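Local structure of biliverdin reductase (5B3T) at residues P181-I189 / C220-F228; Q201-W209 / L320-K328. The protein probably reduces the tetrapyrrole biliverdin with NADPH, as a Rossmann-fold enzyme of the Gfo/Idh/MocA family in the heme-degrading pathway. All coordinates share one frame; numbering follows the deposited sequence.

Contact 1. Residues P181-I189 / C220-F228; sequences PLVAALSRI and CLATAYLQF
Leu-182 stands over Ala-222 with its whole branched end: CG lies 3.5 Å from the CB of Ala-222, CD1 reaches on along the strand to the CB of Ala-224 at 3.9 Å, and CD2 comes near the Ala-222 carbonyl oxygen. This placement follows from a CG anti to the carbonyl carbon (chi1 -78°), which directs the isobutyl group down from the N-cap position onto the sheet. Pro-181 extends the patch, its CB touching the Ala-222 methyl and the sulfur of Cys-220. One helical turn on, the CD2 of Leu-186 lies 4.2 Å from both the CB of Ala-224 and the CD1 of Leu-226. The Ile-189 and Leu-226 side chains run past one another head to tail, meeting where the Ile-189 CG2 lies 3.7 Å from the Leu-226 CD1, while the Phe-228 ring approaches the Ile-189 carbonyl obliquely. Replacing Leu-182 by an alanine would probably leave a gap above the methyls of Ala-222 and Ala-224, since the branch that covers both would be gone. Helix 183-189 runs at only 26° to the strand, and the small alanines let the leucine enter close to it. Tyr-238 of the adjacent strand also touches Leu-182, and Val-317 and Cys-321 of helix 309-325 touch Leu-186. With no hydrogen bond between the two segments, this buried helix-on-sheet interface rests on apolar shape fit.

Contact 2. Residues Q201-W209 / L320-K328; sequences QVDAQCRFW and LCAQACGYK
Ala-204 meets the helix end with its methyl: CB lies 3.5 Å from the SG of Cys-325 and also touches the CB atoms of Cys-321 and Ala-324. With SG turned anti to the carbonyl carbon (chi1 -85°), the thiol of Cys-325 is directed out of the helix end onto the strand, where it also reaches the CB of Cys-206 at 3.8 Å. Towards the start of the strand segment, the CG1 of Val-202 packs on the SG of Cys-321 at 3.5 Å. At the other end the Phe-208 and Tyr-327 side chains stand nearly perpendicular, the Phe-208 CZ lying at the edge of the tyrosine ring, 4.1 Å from CE1.

Two waters link the backbones: one accepts from Ala-204 N and donates to Ala-324 O, the other accepts from Cys-206 N at 3.0 Å and donates to Cys-325 O. Gly-326 ends the helix in a Schellman motif, with Tyr-327 N bonded to Ala-322 O, and the chain then turns Tyr-327 towards the strand. Further out, His-175 meets Phe-208 edge-to-face, and Phe-180 lies against Tyr-327. Strand 199-210 is outermost in its mixed sheet, and residues 320-325, the last turns of helix 309-325, run at 62° to strand segment 201-209, a helix-on-sheet layer of the C-terminal alpha/beta domain.

Overall arrangement
Contacts 1 and 2 lie side by side on one mixed sheet, their centres 9 Å apart, and their segments alternate along the chain. Strands 199-210 and 217-228 are antiparallel neighbours, probably hydrogen-bonded where Tyr-225 N meets Asp-203 O at 2.7 Å and Thr-223 O meets Gln-205 N at 2.8 Å. Helices 183-189 and 309-325 are joined too, the CD1 of Leu-186 packing on the SG of Cys-321 at 3.5 Å. Both contacts sit near NADP(+)-binding residues, although no cofactor is bound here: the side chain of Leu-186 is about 7 Å from that of Tyr-105, and that of Tyr-327 about 9 Å from that of Asn-84.

Contact 1. Residues P181-I189 / C220-F228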
loop_
_atom_site.group_PDB
_atom_site.type_symbol
_atom_site.label_atom_id
_atom_site.label_comp_id
_atom_site.label_asym_id
_atom_site.label_seq_id
_atom_site.Cartn_x
_atom_site.Cartn_y
_atom_site.Cartn_z
ATOM N N PRO A 181 -0.778 -11.407 6.246
ATOM C CA PRO A 181 -0.078 -10.302 6.924
ATOM C C PRO A 181 1.072 -9.697 6.134
ATOM O O PRO A 181 1.423 -8.538 6.385
ATOM C CB PRO A 181 0.427 -10.953 8.221
ATOM C CG PRO A 181 -0.478 -12.129 8.434
ATOM C CD PRO A 181 -0.801 -12.633 7.060
ATOM N N LEU A 182 1.668 -10.425 5.193
ATOM C CA LEU A 182 2.843 -9.946 4.479
ATOM C C LEU A 182 2.511 -9.193 3.196
ATOM O O LEU A 182 3.427 -8.862 2.438
ATOM C CB LEU A 182 3.777 -11.115 4.163
ATOM C CG LEU A 182 4.638 -11.622 5.320
ATOM C CD1 LEU A 182 5.200 -13.000 5.006
ATOM C CD2 LEU A 182 5.759 -10.635 5.615
ATOM N N VAL A 183 1.234 -8.897 2.944
ATOM C CA VAL A 183 0.846 -8.283 1.673
ATOM C C VAL A 183 1.549 -6.944 1.482
ATOM O O VAL A 183 2.139 -6.677 0.427
ATOM C CB VAL A 183 -0.685 -8.133 1.598
ATOM C CG1 VAL A 183 -1.066 -7.147 0.503
ATOM C CG2 VAL A 183 -1.333 -9.488 1.348
ATOM N N ALA A 184 1.505 -6.083 2.501
ATOM C CA ALA A 184 2.080 -4.749 2.360
ATOM C C ALA A 184 3.603 -4.801 2.299
ATOM O O ALA A 184 4.220 -4.103 1.486
ATOM C CB ALA A 184 1.618 -3.853 3.508
ATOM N N ALA A 185 4.225 -5.620 3.150
ATOM C CA ALA A 185 5.681 -5.700 3.159
ATOM C C ALA A 185 6.211 -6.260 1.846
ATOM O O ALA A 185 7.220 -5.775 1.319
ATOM C CB ALA A 185 6.152 -6.551 4.339
ATOM N N LEU A 186 5.542 -7.277 1.298
ATOM C CA LEU A 186 5.989 -7.859 0.037
ATOM C C LEU A 186 5.809 -6.892 -1.124
ATOM O O LEU A 186 6.548 -6.970 -2.112
ATOM C CB LEU A 186 5.240 -9.160 -0.235
ATOM C CG LEU A 186 5.568 -10.298 0.729
ATOM C CD1 LEU A 186 4.628 -11.460 0.492
ATOM C CD2 LEU A 186 7.021 -10.728 0.594
ATOM N N SER A 187 4.833 -5.987 -1.030
ATOM C CA SER A 187 4.705 -4.941 -2.038
ATOM C C SER A 187 5.932 -4.040 -2.041
ATOM O O SER A 187 6.436 -3.668 -3.107
ATOM C CB SER A 187 3.438 -4.125 -1.792
ATOM O OG SER A 187 3.373 -3.005 -2.661
ATOM N N ARG A 188 6.436 -3.694 -0.855
ATOM C CA ARG A 188 7.620 -2.846 -0.765
ATOM C C ARG A 188 8.834 -3.522 -1.389
ATOM O O ARG A 188 9.579 -2.902 -2.157
ATOM C CB ARG A 188 7.898 -2.491 0.698
ATOM C CG ARG A 188 6.871 -1.559 1.325
ATOM C CD ARG A 188 7.320 -0.102 1.248
ATOM N NE ARG A 188 7.565 0.336 -0.125
ATOM C CZ ARG A 188 6.718 1.078 -0.830
ATOM N NH1 ARG A 188 5.577 1.480 -0.285
ATOM N NH2 ARG A 188 7.014 1.431 -2.074
ATOM N N ILE A 189 9.045 -4.802 -1.076
ATOM C CA ILE A 189 10.255 -5.483 -1.520
ATOM C C ILE A 189 10.216 -5.818 -3.008
ATOM O O ILE A 189 11.258 -6.133 -3.594
ATOM C CB ILE A 189 10.479 -6.756 -0.679
ATOM C CG1 ILE A 189 11.955 -7.156 -0.686
ATOM C CG2 ILE A 189 9.623 -7.906 -1.199
ATOM C CD1 ILE A 189 12.874 -6.120 -0.071
ATOM N N CYS A 220 0.860 -11.909 15.538
ATOM C CA CYS A 220 1.246 -12.656 14.355
ATOM C C CYS A 220 2.722 -12.418 14.081
ATOM O O CYS A 220 3.258 -11.341 14.358
ATOM C CB CYS A 220 0.411 -12.267 13.122
ATOM S SG CYS A 220 0.729 -10.615 12.460
ATOM N N LEU A 221 3.377 -13.448 13.556
ATOM C CA LEU A 221 4.753 -13.347 13.086
ATOM C C LEU A 221 4.826 -14.033 11.734
ATOM O O LEU A 221 4.620 -15.248 11.642
ATOM C CB LEU A 221 5.740 -13.983 14.068
ATOM C CG LEU A 221 7.184 -14.052 13.562
ATOM C CD1 LEU A 221 7.714 -12.660 13.238
ATOM C CD2 LEU A 221 8.081 -14.753 14.570
ATOM N N ALA A 222 5.096 -13.258 10.689
ATOM C CA ALA A 222 5.171 -13.779 9.333
ATOM C C ALA A 222 6.546 -13.468 8.766
ATOM O O ALA A 222 7.004 -12.323 8.826
ATOM C CB ALA A 222 4.075 -13.185 8.449
ATOM N N THR A 223 7.203 -14.491 8.225
ATOM C CA THR A 223 8.560 -14.380 7.716
ATOM C C THR A 223 8.602 -14.921 6.298
ATOM O O THR A 223 8.068 -16.001 6.031
ATOM C CB THR A 223 9.548 -15.149 8.601
ATOM O OG1 THR A 223 9.112 -16.508 8.726
ATOM C CG2 THR A 223 9.624 -14.526 9.983
ATOM N N ALA A 224 9.229 -14.174 5.394
ATOM C CA ALA A 224 9.409 -14.603 4.015
ATOM C C ALA A 224 10.867 -14.420 3.631
ATOM O O ALA A 224 11.435 -13.341 3.832
ATOM C CB ALA A 224 8.502 -13.819 3.060
ATOM N N TYR A 225 11.471 -15.472 3.088
ATOM C CA TYR A 225 12.860 -15.449 2.654
ATOM C C TYR A 225 12.888 -15.645 1.145
ATOM O O TYR A 225 12.471 -16.695 0.641
ATOM C CB TYR A 225 13.671 -16.518 3.389
ATOM C CG TYR A 225 13.551 -16.380 4.891
ATOM C CD1 TYR A 225 14.147 -15.317 5.559
ATOM C CD2 TYR A 225 12.817 -17.292 5.637
ATOM C CE1 TYR A 225 14.029 -15.176 6.931
ATOM C CE2 TYR A 225 12.694 -17.160 7.011
ATOM C CZ TYR A 225 13.303 -16.100 7.651
ATOM O OH TYR A 225 13.185 -15.962 9.015
ATOM N N LEU A 226 13.362 -14.628 0.430
ATOM C CA LEU A 226 13.212 -14.534 -1.014
ATOM C C LEU A 226 14.568 -14.613 -1.698
ATOM O O LEU A 226 15.557 -14.057 -1.210
ATOM C CB LEU A 226 12.528 -13.224 -1.413
ATOM C CG LEU A 226 11.218 -12.840 -0.723
ATOM C CD1 LEU A 226 10.755 -11.477 -1.208
ATOM C CD2 LEU A 226 10.144 -13.883 -0.969
ATOM N N GLN A 227 14.600 -15.294 -2.839
ATOM C CA GLN A 227 15.759 -15.298 -3.718
ATOM C C GLN A 227 15.355 -14.692 -5.051
ATOM O O GLN A 227 14.418 -15.173 -5.700
ATOM C CB GLN A 227 16.321 -16.709 -3.894
ATOM C CG GLN A 227 16.815 -17.311 -2.592
ATOM C CD GLN A 227 17.469 -18.662 -2.774
ATOM O OE1 GLN A 227 17.206 -19.596 -2.019
ATOM N NE2 GLN A 227 18.329 -18.773 -3.777
ATOM N N PHE A 228 16.048 -13.632 -5.446
ATOM C CA PHE A 228 15.785 -12.942 -6.698
ATOM C C PHE A 228 16.674 -13.489 -7.803
ATOM O O PHE A 228 17.660 -14.190 -7.560
ATOM C CB PHE A 228 16.007 -11.437 -6.554
ATOM C CG PHE A 228 14.982 -10.752 -5.704
ATOM C CD1 PHE A 228 14.985 -10.919 -4.328
ATOM C CD2 PHE A 228 14.023 -9.932 -6.274
ATOM C CE1 PHE A 228 14.048 -10.287 -3.536
ATOM C CE2 PHE A 228 13.079 -9.294 -5.486
ATOM C CZ PHE A 228 13.094 -9.474 -4.113
#

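Contact 2. Residues Q201-W209 / L320-K328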
loop_
_atom_site.group_PDB
_atom_site.type_symbol
_atom_site.label_atom_id
_atom_site.label_comp_id
_atom_site.label_asym_id
_atom_site.label_seq_id
_atom_site.Cartn_x
_atom_site.Cartn_y
_atom_site.Cartn_z
ATOM N N GLN A 201 12.681 -17.700 -5.969
ATOM C CA GLN A 201 12.451 -18.729 -4.972
ATOM C C GLN A 201 11.882 -18.082 -3.715
ATOM O O GLN A 201 12.237 -17.004 -3.409
ATOM C CB GLN A 201 13.757 -19.476 -4.670
ATOM C CG GLN A 201 13.605 -20.674 -3.767
ATOM C CD GLN A 201 14.662 -21.728 -3.984
ATOM O OE1 GLN A 201 14.882 -22.158 -5.082
ATOM N NE2 GLN A 201 15.344 -22.114 -2.936
ATOM N N VAL A 202 11.028 -18.781 -3.008
ATOM C CA VAL A 202 10.355 -18.262 -1.821
ATOM C C VAL A 202 10.268 -19.357 -0.770
ATOM O O VAL A 202 9.919 -20.497 -1.083
ATOM C CB VAL A 202 8.939 -17.735 -2.143
ATOM C CG1 VAL A 202 8.260 -17.217 -0.892
ATOM C CG2 VAL A 202 8.979 -16.664 -3.204
ATOM N N ASP A 203 10.586 -19.008 0.477
ATOM C CA ASP A 203 10.209 -19.783 1.653
ATOM C C ASP A 203 9.535 -18.822 2.617
ATOM O O ASP A 203 10.059 -17.732 2.869
ATOM C CB ASP A 203 11.414 -20.457 2.328
ATOM C CG ASP A 203 12.268 -21.236 1.350
ATOM O OD1 ASP A 203 11.789 -22.266 0.838
ATOM O OD2 ASP A 203 13.424 -20.823 1.108
ATOM N N ALA A 204 8.378 -19.210 3.146
ATOM C CA ALA A 204 7.618 -18.321 4.011
ATOM C C ALA A 204 6.936 -19.129 5.103
ATOM O O ALA A 204 6.498 -20.260 4.870
ATOM C CB ALA A 204 6.580 -17.518 3.220
ATOM N N GLN A 205 6.860 -18.541 6.297
ATOM C CA GLN A 205 6.149 -19.115 7.428
ATOM C C GLN A 205 5.283 -18.038 8.064
ATOM O O GLN A 205 5.633 -16.854 8.063
ATOM C CB GLN A 205 7.107 -19.699 8.482
ATOM C CG GLN A 205 8.026 -20.805 7.971
ATOM C CD GLN A 205 9.221 -20.268 7.205
ATOM O OE1 GLN A 205 9.669 -19.145 7.440
ATOM N NE2 GLN A 205 9.741 -21.065 6.279
ATOM N N CYS A 206 4.145 -18.459 8.611
ATOM C CA CYS A 206 3.205 -17.543 9.243
ATOM C C CYS A 206 2.681 -18.185 10.519
ATOM O O CYS A 206 2.107 -19.277 10.474
ATOM C CB CYS A 206 2.054 -17.197 8.293
ATOM S SG CYS A 206 1.145 -15.698 8.725
ATOM N N ARG A 207 2.881 -17.510 11.647
ATOM C CA ARG A 207 2.440 -17.991 12.949
ATOM C C ARG A 207 1.482 -16.980 13.563
ATOM O O ARG A 207 1.752 -15.774 13.544
ATOM C CB ARG A 207 3.633 -18.228 13.882
ATOM C CG ARG A 207 3.230 -18.607 15.298
ATOM C CD ARG A 207 4.424 -18.957 16.173
ATOM N NE ARG A 207 3.989 -19.376 17.502
ATOM C CZ ARG A 207 4.804 -19.790 18.468
ATOM N NH1 ARG A 207 6.112 -19.843 18.260
ATOM N NH2 ARG A 207 4.309 -20.152 19.643
ATOM N N PHE A 208 0.371 -17.472 14.106
ATOM C CA PHE A 208 -0.618 -16.635 14.765
ATOM C C PHE A 208 -0.786 -17.043 16.223
ATOM O O PHE A 208 -0.652 -18.218 16.579
ATOM C CB PHE A 208 -1.981 -16.711 14.065
ATOM C CG PHE A 208 -2.010 -16.062 12.711
ATOM C CD1 PHE A 208 -2.216 -14.698 12.591
ATOM C CD2 PHE A 208 -1.850 -16.816 11.560
ATOM C CE1 PHE A 208 -2.252 -14.092 11.345
ATOM C CE2 PHE A 208 -1.887 -16.217 10.309
ATOM C CZ PHE A 208 -2.088 -14.852 10.202
ATOM N N TRP A 209 -1.073 -16.050 17.062
ATOM C CA TRP A 209 -1.550 -16.250 18.427
ATOM C C TRP A 209 -3.008 -15.809 18.447
ATOM O O TRP A 209 -3.298 -14.613 18.339
ATOM C CB TRP A 209 -0.731 -15.446 19.436
ATOM C CG TRP A 209 0.673 -15.924 19.692
ATOM C CD1 TRP A 209 1.120 -16.595 20.795
ATOM C CD2 TRP A 209 1.818 -15.732 18.849
ATOM N NE1 TRP A 209 2.467 -16.845 20.683
ATOM C CE2 TRP A 209 2.920 -16.326 19.499
ATOM C CE3 TRP A 209 2.017 -15.126 17.605
ATOM C CZ2 TRP A 209 4.200 -16.329 18.947
ATOM C CZ3 TRP A 209 3.290 -15.130 17.059
ATOM C CH2 TRP A 209 4.363 -15.729 17.729
ATOM N N LEU A 320 2.378 -15.928 -4.118
ATOM C CA LEU A 320 3.426 -16.939 -4.031
ATOM C C LEU A 320 3.829 -17.202 -2.584
ATOM O O LEU A 320 4.020 -18.357 -2.185
ATOM C CB LEU A 320 4.637 -16.505 -4.857
ATOM C CG LEU A 320 4.419 -16.548 -6.369
ATOM C CD1 LEU A 320 5.563 -15.876 -7.111
ATOM C CD2 LEU A 320 4.261 -17.990 -6.814
ATOM N N CYS A 321 3.961 -16.144 -1.780
ATOM C CA CYS A 321 4.374 -16.324 -0.392
ATOM C C CYS A 321 3.258 -16.933 0.447
ATOM O O CYS A 321 3.525 -17.718 1.364
ATOM C CB CYS A 321 4.829 -14.991 0.199
ATOM S SG CYS A 321 6.349 -14.341 -0.528
ATOM N N ALA A 322 2.003 -16.576 0.160
ATOM C CA ALA A 322 0.885 -17.204 0.855
ATOM C C ALA A 322 0.810 -18.690 0.530
ATOM O O ALA A 322 0.522 -19.514 1.406
ATOM C CB ALA A 322 -0.426 -16.505 0.490
ATOM N N GLN A 323 1.076 -19.048 -0.728
ATOM C CA GLN A 323 1.123 -20.453 -1.114
ATOM C C GLN A 323 2.228 -21.189 -0.368
ATOM O O GLN A 323 2.033 -22.321 0.090
ATOM C CB GLN A 323 1.320 -20.558 -2.627
ATOM C CG GLN A 323 1.371 -21.968 -3.179
ATOM C CD GLN A 323 1.613 -21.983 -4.678
ATOM O OE1 GLN A 323 2.484 -21.275 -5.184
ATOM N NE2 GLN A 323 0.838 -22.786 -5.396
ATOM N N ALA A 324 3.394 -20.553 -0.219
ATOM C CA ALA A 324 4.477 -21.152 0.553
ATOM C C ALA A 324 4.124 -21.265 2.030
ATOM O O ALA A 324 4.677 -22.118 2.734
ATOM C CB ALA A 324 5.759 -20.338 0.377
ATOM N N CYS A 325 3.217 -20.415 2.515
ATOM C CA CYS A 325 2.800 -20.432 3.910
ATOM C C CYS A 325 1.705 -21.449 4.196
ATOM O O CYS A 325 1.427 -21.715 5.371
ATOM C CB CYS A 325 2.296 -19.044 4.330
ATOM S SG CYS A 325 3.556 -17.874 4.861
ATOM N N GLY A 326 1.076 -22.011 3.168
ATOM C CA GLY A 326 -0.167 -22.718 3.386
ATOM C C GLY A 326 -1.292 -21.811 3.822
ATOM O O GLY A 326 -2.267 -22.281 4.412
ATOM N N TYR A 327 -1.177 -20.513 3.553
ATOM C CA TYR A 327 -2.171 -19.553 4.001
ATOM C C TYR A 327 -3.403 -19.601 3.108
ATOM O O TYR A 327 -3.311 -19.827 1.898
ATOM C CB TYR A 327 -1.592 -18.137 4.017
ATOM C CG TYR A 327 -2.531 -17.110 4.611
ATOM C CD1 TYR A 327 -2.555 -16.873 5.979
ATOM C CD2 TYR A 327 -3.397 -16.380 3.804
ATOM C CE1 TYR A 327 -3.415 -15.938 6.529
ATOM C CE2 TYR A 327 -4.261 -15.444 4.345
ATOM C CZ TYR A 327 -4.264 -15.228 5.706
ATOM O OH TYR A 327 -5.122 -14.297 6.245
ATOM N N LYS A 328 -4.561 -19.372 3.723
ATOM C CA LYS A 328 -5.862 -19.465 3.060
ATOM C C LYS A 328 -6.058 -20.821 2.393
ATOM O O LYS A 328 -7.136 -21.410 2.475
ATOM C CB LYS A 328 -6.039 -18.346 2.028
ATOM C CG LYS A 328 -7.401 -17.673 2.097
ATOM C CD LYS A 328 -7.833 -17.118 0.749
ATOM C CE LYS A 328 -7.012 -15.906 0.347
ATOM N NZ LYS A 328 -7.666 -15.149 -0.758
HETATM O O HOH W 1 7.898 -22.189 2.695
HETATM O O HOH W 2 3.554 -21.331 7.775
#